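Mannitol dehydrogenase (Helicobacter pylori, PDB 3TWO) probably catalyses the NADP(H)-dependent interconversion of cinnamyl alcohols and their aldehydes, as a zinc-containing alcohol dehydrogenase. Local coordinates at residues V86-C98 against C109-F122. Sequence-based numbering, arbitrary orientation.
With ZN (zinc ion), chain H.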
ATOM      1  N   VAL B  86      -7.428 -34.807  10.073  1.00 28.63           N
ATOM      2  CA  VAL B  86      -6.573 -33.660  10.124  1.00 26.85           C
ATOM      3  C   VAL B  86      -6.343 -32.983   8.798  1.00 27.06           C
ATOM      4  O   VAL B  86      -6.566 -33.558   7.759  1.00 27.46           O
ATOM      5  CB  VAL B  86      -5.153 -34.064  10.692  1.00 27.24           C
ATOM      6  CG1 VAL B  86      -5.251 -34.502  12.130  1.00 29.30           C
ATOM      7  CG2 VAL B  86      -4.545 -35.172   9.863  1.00 24.99           C
ATOM      8  N   GLY B  87      -5.804 -31.766   8.814  1.00 26.80           N
ATOM      9  CA  GLY B  87      -5.433 -31.124   7.559  1.00 25.91           C
ATOM     10  C   GLY B  87      -4.035 -30.580   7.625  1.00 26.39           C
ATOM     11  O   GLY B  87      -3.505 -30.304   8.736  1.00 26.85           O
ATOM     12  N   VAL B  88      -3.416 -30.441   6.442  1.00 26.77           N
ATOM     13  CA  VAL B  88      -2.117 -29.798   6.296  1.00 25.75           C
ATOM     14  C   VAL B  88      -2.215 -28.710   5.218  1.00 26.65           C
ATOM     15  O   VAL B  88      -2.861 -28.920   4.155  1.00 24.58           O
ATOM     16  CB  VAL B  88      -0.999 -30.839   5.960  1.00 26.65           C
ATOM     17  CG1 VAL B  88       0.377 -30.169   5.782  1.00 23.63           C
ATOM     18  CG2 VAL B  88      -0.961 -31.904   7.047  1.00 26.29           C
ATOM     19  N   GLY B  89      -1.548 -27.568   5.493  1.00 25.08           N
ATOM     20  CA  GLY B  89      -1.574 -26.420   4.608  1.00 24.19           C
ATOM     21  C   GLY B  89      -0.276 -26.175   3.833  1.00 24.44           C
ATOM     22  O   GLY B  89       0.445 -27.112   3.431  1.00 23.52           O
ATOM     23  N   CYS B  90       0.031 -24.888   3.657  1.00 24.71           N
ATOM     24  CA  CYS B  90       1.175 -24.436   2.859  1.00 25.28           C
ATOM     25  C   CYS B  90       2.570 -24.593   3.454  1.00 25.09           C
ATOM     26  O   CYS B  90       3.566 -24.408   2.710  1.00 23.74           O
ATOM     27  CB  CYS B  90       0.994 -22.941   2.502  1.00 26.10           C
ATOM     28  SG  CYS B  90      -0.485 -22.731   1.504  1.00 30.21           S
ATOM     29  N   PHE B  91       2.674 -24.847   4.769  1.00 23.46           N
ATOM     30  CA  PHE B  91       4.010 -25.096   5.336  1.00 25.25           C
ATOM     31  C   PHE B  91       3.959 -26.175   6.411  1.00 25.91           C
ATOM     32  O   PHE B  91       2.905 -26.383   7.015  1.00 26.81           O
ATOM     33  CB  PHE B  91       4.689 -23.816   5.859  1.00 23.07           C
ATOM     34  CG  PHE B  91       3.814 -23.043   6.804  1.00 26.14           C
ATOM     35  CD1 PHE B  91       3.806 -23.336   8.157  1.00 26.13           C
ATOM     36  CD2 PHE B  91       2.973 -22.036   6.326  1.00 25.71           C
ATOM     37  CE1 PHE B  91       2.977 -22.630   9.039  1.00 24.27           C
ATOM     38  CE2 PHE B  91       2.174 -21.318   7.192  1.00 28.43           C
ATOM     39  CZ  PHE B  91       2.173 -21.631   8.558  1.00 29.25           C
ATOM     40  N   VAL B  92       5.088 -26.851   6.624  1.00 26.18           N
ATOM     41  CA  VAL B  92       5.156 -28.015   7.487  1.00 26.38           C
ATOM     42  C   VAL B  92       6.187 -27.875   8.608  1.00 26.12           C
ATOM     43  O   VAL B  92       6.399 -28.813   9.408  1.00 26.54           O
ATOM     44  CB  VAL B  92       5.529 -29.290   6.686  1.00 27.57           C
ATOM     45  CG1 VAL B  92       4.481 -29.598   5.697  1.00 25.41           C
ATOM     46  CG2 VAL B  92       6.925 -29.109   5.953  1.00 28.02           C
ATOM     47  N   ASN B  93       6.840 -26.736   8.676  1.00 26.63           N
ATOM     48  CA  ASN B  93       7.868 -26.501   9.720  1.00 27.34           C
ATOM     49  C   ASN B  93       8.336 -25.049   9.694  1.00 28.16           C
ATOM     50  O   ASN B  93       8.086 -24.371   8.680  1.00 28.27           O
ATOM     51  CB  ASN B  93       9.075 -27.419   9.518  1.00 26.29           C
ATOM     52  CG  ASN B  93       9.598 -27.968  10.847  1.00 28.36           C
ATOM     53  OD1 ASN B  93       9.362 -27.373  11.889  1.00 25.85           O
ATOM     54  ND2 ASN B  93      10.208 -29.165  10.821  1.00 25.81           N
ATOM     55  N   SER B  94       8.946 -24.578  10.809  1.00 28.97           N
ATOM     56  CA  SER B  94       9.563 -23.252  10.928  1.00 29.50           C
ATOM     57  C   SER B  94      10.509 -23.264  12.123  1.00 29.68           C
ATOM     58  O   SER B  94      10.612 -24.281  12.782  1.00 29.14           O
ATOM     59  CB  SER B  94       8.511 -22.124  11.060  1.00 30.11           C
ATOM     60  OG  SER B  94       7.751 -22.233  12.265  1.00 30.62           O
ATOM     61  N   CYS B  95      11.162 -22.140  12.440  1.00 29.29           N
ATOM     62  CA  CYS B  95      12.330 -22.218  13.355  1.00 32.48           C
ATOM     63  C   CYS B  95      11.834 -22.240  14.809  1.00 32.77           C
ATOM     64  O   CYS B  95      12.504 -22.772  15.680  1.00 33.41           O
ATOM     65  CB  CYS B  95      13.357 -21.073  13.155  1.00 30.87           C
ATOM     66  SG  CYS B  95      12.868 -19.524  14.005  1.00 32.27           S
ATOM     67  N   LYS B  96      10.638 -21.690  15.027  1.00 32.79           N
ATOM     68  CA  LYS B  96       9.976 -21.736  16.341  1.00 34.55           C
ATOM     69  C   LYS B  96      10.738 -20.849  17.335  1.00 35.67           C
ATOM     70  O   LYS B  96      10.510 -20.925  18.528  1.00 37.49           O
ATOM     71  CB  LYS B  96       9.846 -23.177  16.912  1.00 35.19           C
ATOM     72  CG  LYS B  96       9.349 -24.295  15.949  1.00 33.48           C
ATOM     73  CD  LYS B  96       9.474 -25.681  16.647  1.00 36.06           C
ATOM     74  CE  LYS B  96       9.267 -26.886  15.708  1.00 33.49           C
ATOM     75  NZ  LYS B  96      10.193 -26.793  14.486  1.00 35.45           N
ATOM     76  N   ALA B  97      11.646 -20.015  16.856  1.00 36.29           N
ATOM     77  CA  ALA B  97      12.412 -19.182  17.766  1.00 38.16           C
ATOM     78  C   ALA B  97      12.448 -17.708  17.385  1.00 37.83           C
ATOM     79  O   ALA B  97      13.000 -16.926  18.127  1.00 41.36           O
ATOM     80  CB  ALA B  97      13.836 -19.742  17.968  1.00 39.43           C
ATOM     81  N   CYS B  98      11.798 -17.312  16.302  1.00 36.64           N
ATOM     82  CA  CYS B  98      11.836 -15.934  15.837  1.00 35.61           C
ATOM     83  C   CYS B  98      10.519 -15.151  16.104  1.00 35.93           C
ATOM     84  O   CYS B  98       9.521 -15.682  16.633  1.00 35.04           O
ATOM     85  CB  CYS B  98      12.170 -15.909  14.333  1.00 35.26           C
ATOM     86  SG  CYS B  98      10.698 -16.507  13.307  1.00 32.34           S
ATOM     87  N   CYS B 109       8.448 -16.825   8.802  1.00 28.66           N
ATOM     88  CA  CYS B 109       9.715 -17.303   9.319  1.00 28.15           C
ATOM     89  C   CYS B 109      10.727 -17.439   8.164  1.00 28.96           C
ATOM     90  O   CYS B 109      10.429 -18.004   7.115  1.00 25.79           O
ATOM     91  CB  CYS B 109       9.576 -18.662  10.009  1.00 27.72           C
ATOM     92  SG  CYS B 109      11.155 -19.309  10.666  1.00 31.83           S
ATOM     93  N   THR B 110      11.960 -16.976   8.385  1.00 30.12           N
ATOM     94  CA  THR B 110      12.968 -17.101   7.303  1.00 31.18           C
ATOM     95  C   THR B 110      13.376 -18.584   7.079  1.00 33.07           C
ATOM     96  O   THR B 110      13.948 -18.909   6.038  1.00 35.87           O
ATOM     97  CB  THR B 110      14.241 -16.171   7.530  1.00 31.25           C
ATOM     98  OG1 THR B 110      14.960 -16.660   8.642  1.00 30.01           O
ATOM     99  CG2 THR B 110      13.860 -14.674   7.794  1.00 28.23           C
ATOM    100  N   LYS B 111      13.039 -19.497   7.994  1.00 32.63           N
ATOM    101  CA  LYS B 111      13.336 -20.905   7.776  1.00 32.42           C
ATOM    102  C   LYS B 111      12.071 -21.746   7.669  1.00 32.20           C
ATOM    103  O   LYS B 111      12.083 -22.969   7.907  1.00 31.19           O
ATOM    104  CB  LYS B 111      14.256 -21.429   8.876  1.00 34.92           C
ATOM    105  CG  LYS B 111      15.612 -20.676   9.003  1.00 34.79           C
ATOM    106  CD  LYS B 111      16.424 -21.420  10.077  1.00 44.26           C
ATOM    107  CE  LYS B 111      17.933 -21.145  10.002  1.00 48.61           C
ATOM    108  NZ  LYS B 111      18.285 -19.670  10.128  1.00 52.37           N
ATOM    109  N   VAL B 112      10.976 -21.072   7.291  1.00 30.26           N
ATOM    110  CA  VAL B 112       9.732 -21.742   6.975  1.00 29.57           C
ATOM    111  C   VAL B 112      10.011 -22.832   5.910  1.00 29.48           C
ATOM    112  O   VAL B 112      10.782 -22.624   4.984  1.00 29.67           O
ATOM    113  CB  VAL B 112       8.602 -20.728   6.492  1.00 27.47           C
ATOM    114  CG1 VAL B 112       9.082 -19.886   5.216  1.00 28.19           C
ATOM    115  CG2 VAL B 112       7.310 -21.468   6.230  1.00 28.57           C
ATOM    116  N   VAL B 113       9.422 -24.008   6.083  1.00 28.73           N
ATOM    117  CA  VAL B 113       9.497 -25.035   5.050  1.00 27.78           C
ATOM    118  C   VAL B 113       8.126 -25.162   4.408  1.00 28.04           C
ATOM    119  O   VAL B 113       7.185 -25.705   5.034  1.00 27.48           O
ATOM    120  CB  VAL B 113       9.937 -26.382   5.661  1.00 29.16           C
ATOM    121  CG1 VAL B 113       9.872 -27.520   4.605  1.00 26.09           C
ATOM    122  CG2 VAL B 113      11.361 -26.219   6.301  1.00 27.94           C
ATOM    123  N   PHE B 114       7.986 -24.610   3.196  1.00 27.50           N
ATOM    124  CA  PHE B 114       6.759 -24.757   2.464  1.00 27.57           C
ATOM    125  C   PHE B 114       6.615 -26.215   2.031  1.00 28.00           C
ATOM    126  O   PHE B 114       7.605 -26.937   1.849  1.00 26.94           O
ATOM    127  CB  PHE B 114       6.724 -23.838   1.244  1.00 26.19           C
ATOM    128  CG  PHE B 114       6.726 -22.393   1.615  1.00 30.15           C
ATOM    129  CD1 PHE B 114       7.863 -21.582   1.357  1.00 30.28           C
ATOM    130  CD2 PHE B 114       5.599 -21.816   2.265  1.00 29.47           C
ATOM    131  CE1 PHE B 114       7.865 -20.196   1.708  1.00 31.55           C
ATOM    132  CE2 PHE B 114       5.598 -20.440   2.625  1.00 31.40           C
ATOM    133  CZ  PHE B 114       6.733 -19.629   2.341  1.00 32.27           C
ATOM    134  N   THR B 115       5.367 -26.624   1.857  1.00 28.16           N
ATOM    135  CA  THR B 115       5.006 -28.031   1.654  1.00 28.46           C
ATOM    136  C   THR B 115       5.633 -28.653   0.392  1.00 28.12           C
ATOM    137  O   THR B 115       5.903 -29.874   0.364  1.00 28.18           O
ATOM    138  CB  THR B 115       3.445 -28.142   1.695  1.00 28.18           C
ATOM    139  OG1 THR B 115       3.022 -27.522   2.929  1.00 29.75           O
ATOM    140  CG2 THR B 115       2.940 -29.626   1.650  1.00 25.58           C
ATOM    141  N   TYR B 116       5.894 -27.813  -0.613  1.00 26.58           N
ATOM    142  CA  TYR B 116       6.580 -28.256  -1.839  1.00 27.96           C
ATOM    143  C   TYR B 116       7.390 -27.126  -2.473  1.00 27.69           C
ATOM    144  O   TYR B 116       7.266 -25.970  -2.071  1.00 25.36           O
ATOM    145  CB  TYR B 116       5.586 -28.838  -2.853  1.00 26.16           C
ATOM    146  CG  TYR B 116       4.595 -27.796  -3.314  1.00 27.29           C
ATOM    147  CD1 TYR B 116       4.912 -26.904  -4.350  1.00 28.44           C
ATOM    148  CD2 TYR B 116       3.347 -27.663  -2.691  1.00 26.34           C
ATOM    149  CE1 TYR B 116       3.999 -25.924  -4.756  1.00 25.31           C
ATOM    150  CE2 TYR B 116       2.430 -26.673  -3.096  1.00 28.97           C
ATOM    151  CZ  TYR B 116       2.759 -25.825  -4.118  1.00 27.09           C
ATOM    152  OH  TYR B 116       1.840 -24.879  -4.523  1.00 27.43           O
ATOM    153  N   ASP B 117       8.221 -27.472  -3.467  1.00 27.79           N
ATOM    154  CA  ASP B 117       9.084 -26.479  -4.090  1.00 26.77           C
ATOM    155  C   ASP B 117       9.901 -25.721  -3.007  1.00 26.79           C
ATOM    156  O   ASP B 117       9.912 -24.487  -2.996  1.00 24.42           O
ATOM    157  CB  ASP B 117       8.255 -25.462  -4.923  1.00 26.98           C
ATOM    158  CG  ASP B 117       9.098 -24.745  -5.947  1.00 27.85           C
ATOM    159  OD1 ASP B 117      10.266 -25.158  -6.129  1.00 27.85           O
ATOM    160  OD2 ASP B 117       8.617 -23.807  -6.595  1.00 30.09           O
ATOM    161  N   CYS B 118      10.551 -26.447  -2.106  1.00 26.36           N
ATOM    162  CA  CYS B 118      11.248 -25.789  -1.004  1.00 28.59           C
ATOM    163  C   CYS B 118      12.097 -26.844  -0.312  1.00 29.93           C
ATOM    164  O   CYS B 118      11.612 -27.944  -0.030  1.00 31.33           O
ATOM    165  CB  CYS B 118      10.231 -25.167  -0.019  1.00 28.96           C
ATOM    166  SG  CYS B 118      10.925 -24.173   1.398  1.00 31.61           S
ATOM    167  N   LEU B 119      13.357 -26.512  -0.063  1.00 30.60           N
ATOM    168  CA  LEU B 119      14.314 -27.371   0.632  1.00 31.93           C
ATOM    169  C   LEU B 119      13.933 -27.400   2.117  1.00 32.11           C
ATOM    170  O   LEU B 119      13.474 -26.392   2.679  1.00 31.46           O
ATOM    171  CB  LEU B 119      15.726 -26.800   0.389  1.00 31.97           C
ATOM    172  CG  LEU B 119      16.261 -26.727  -1.060  1.00 32.75           C
ATOM    173  CD1 LEU B 119      17.785 -26.332  -1.028  1.00 33.66           C
ATOM    174  CD2 LEU B 119      16.126 -28.079  -1.893  1.00 27.99           C
ATOM    175  N   ASP B 120      14.016 -28.572   2.721  1.00 32.97           N
ATOM    176  CA  ASP B 120      13.615 -28.775   4.107  1.00 32.43           C
ATOM    177  C   ASP B 120      14.869 -28.690   4.981  1.00 33.01           C
ATOM    178  O   ASP B 120      15.495 -29.714   5.242  1.00 31.85           O
ATOM    179  CB  ASP B 120      12.988 -30.180   4.270  1.00 33.08           C
ATOM    180  CG  ASP B 120      12.491 -30.455   5.715  1.00 34.69           C
ATOM    181  OD1 ASP B 120      12.728 -29.633   6.643  1.00 33.66           O
ATOM    182  OD2 ASP B 120      11.838 -31.489   5.937  1.00 36.03           O
ATOM    183  N   SER B 121      15.199 -27.497   5.468  1.00 33.31           N
ATOM    184  CA  SER B 121      16.399 -27.281   6.325  1.00 35.23           C
ATOM    185  C   SER B 121      16.363 -28.080   7.617  1.00 36.39           C
ATOM    186  O   SER B 121      17.366 -28.212   8.273  1.00 36.86           O
ATOM    187  CB  SER B 121      16.618 -25.802   6.646  1.00 34.50           C
ATOM    188  OG  SER B 121      15.609 -25.304   7.539  1.00 36.36           O
ATOM    189  N   PHE B 122      15.199 -28.629   7.975  1.00 37.56           N
ATOM    190  CA  PHE B 122      15.113 -29.494   9.155  1.00 38.44           C
ATOM    191  C   PHE B 122      15.495 -30.932   8.848  1.00 38.61           C
ATOM    192  O   PHE B 122      15.703 -31.693   9.758  1.00 39.54           O
ATOM    193  CB  PHE B 122      13.722 -29.381   9.791  1.00 37.97           C
ATOM    194  CG  PHE B 122      13.451 -28.008  10.277  1.00 39.28           C
ATOM    195  CD1 PHE B 122      12.918 -27.064   9.424  1.00 35.75           C
ATOM    196  CD2 PHE B 122      13.884 -27.604  11.557  1.00 42.10           C
ATOM    197  CE1 PHE B 122      12.719 -25.748   9.843  1.00 37.15           C
ATOM    198  CE2 PHE B 122      13.665 -26.276  11.993  1.00 41.87           C
ATOM    199  CZ  PHE B 122      13.092 -25.355  11.128  1.00 37.51           C
TER
HETATM  200 ZN    ZN H 350      10.925 -18.706  12.917  1.00 35.18          ZN
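The side-chain amide of Asn93 is stacked on one face of the Phe122 ring, the two planes 19° apart and ND2 lying 3.5 Å from Phe122 CG, while Val113 CG2 and Asp120 OD1 meet the ring at its edge. The Phe114 ring takes Val112 CG2 over one face, toward the rim, and Cys90 O at its edge. Both rings belong to the structural-zinc lobe of the medium-chain alcohol dehydrogenase fold, where Cys95, Cys98, Cys101 and Cys109 bind the ion. Lys96 NZ donates to Asn93 OD1 in the carbonyl plane (2.8 Å), a bond that restrains the rotation of the stacked amide, and to Ser94 O. Strands 91-93 and 113-114 run antiparallel: Val92 N donates to Val113 O at 2.9 Å, and Val113 N returns a bond of the same length to Asn93 O. Past the Phe91-Phe114 pair, Thr115 makes two further bonds, its backbone N donating to Cys90 O and its OG1 to Gly89 O at 2.7 Å. With chi1 at 180°, Cys109 swings SG away from its own backbone N and onto the zinc, 2.3 Å off; the same sulfur accepts N-H bonds from Lys111 N and, across the contact, from Cys95 N at 3.3 Å.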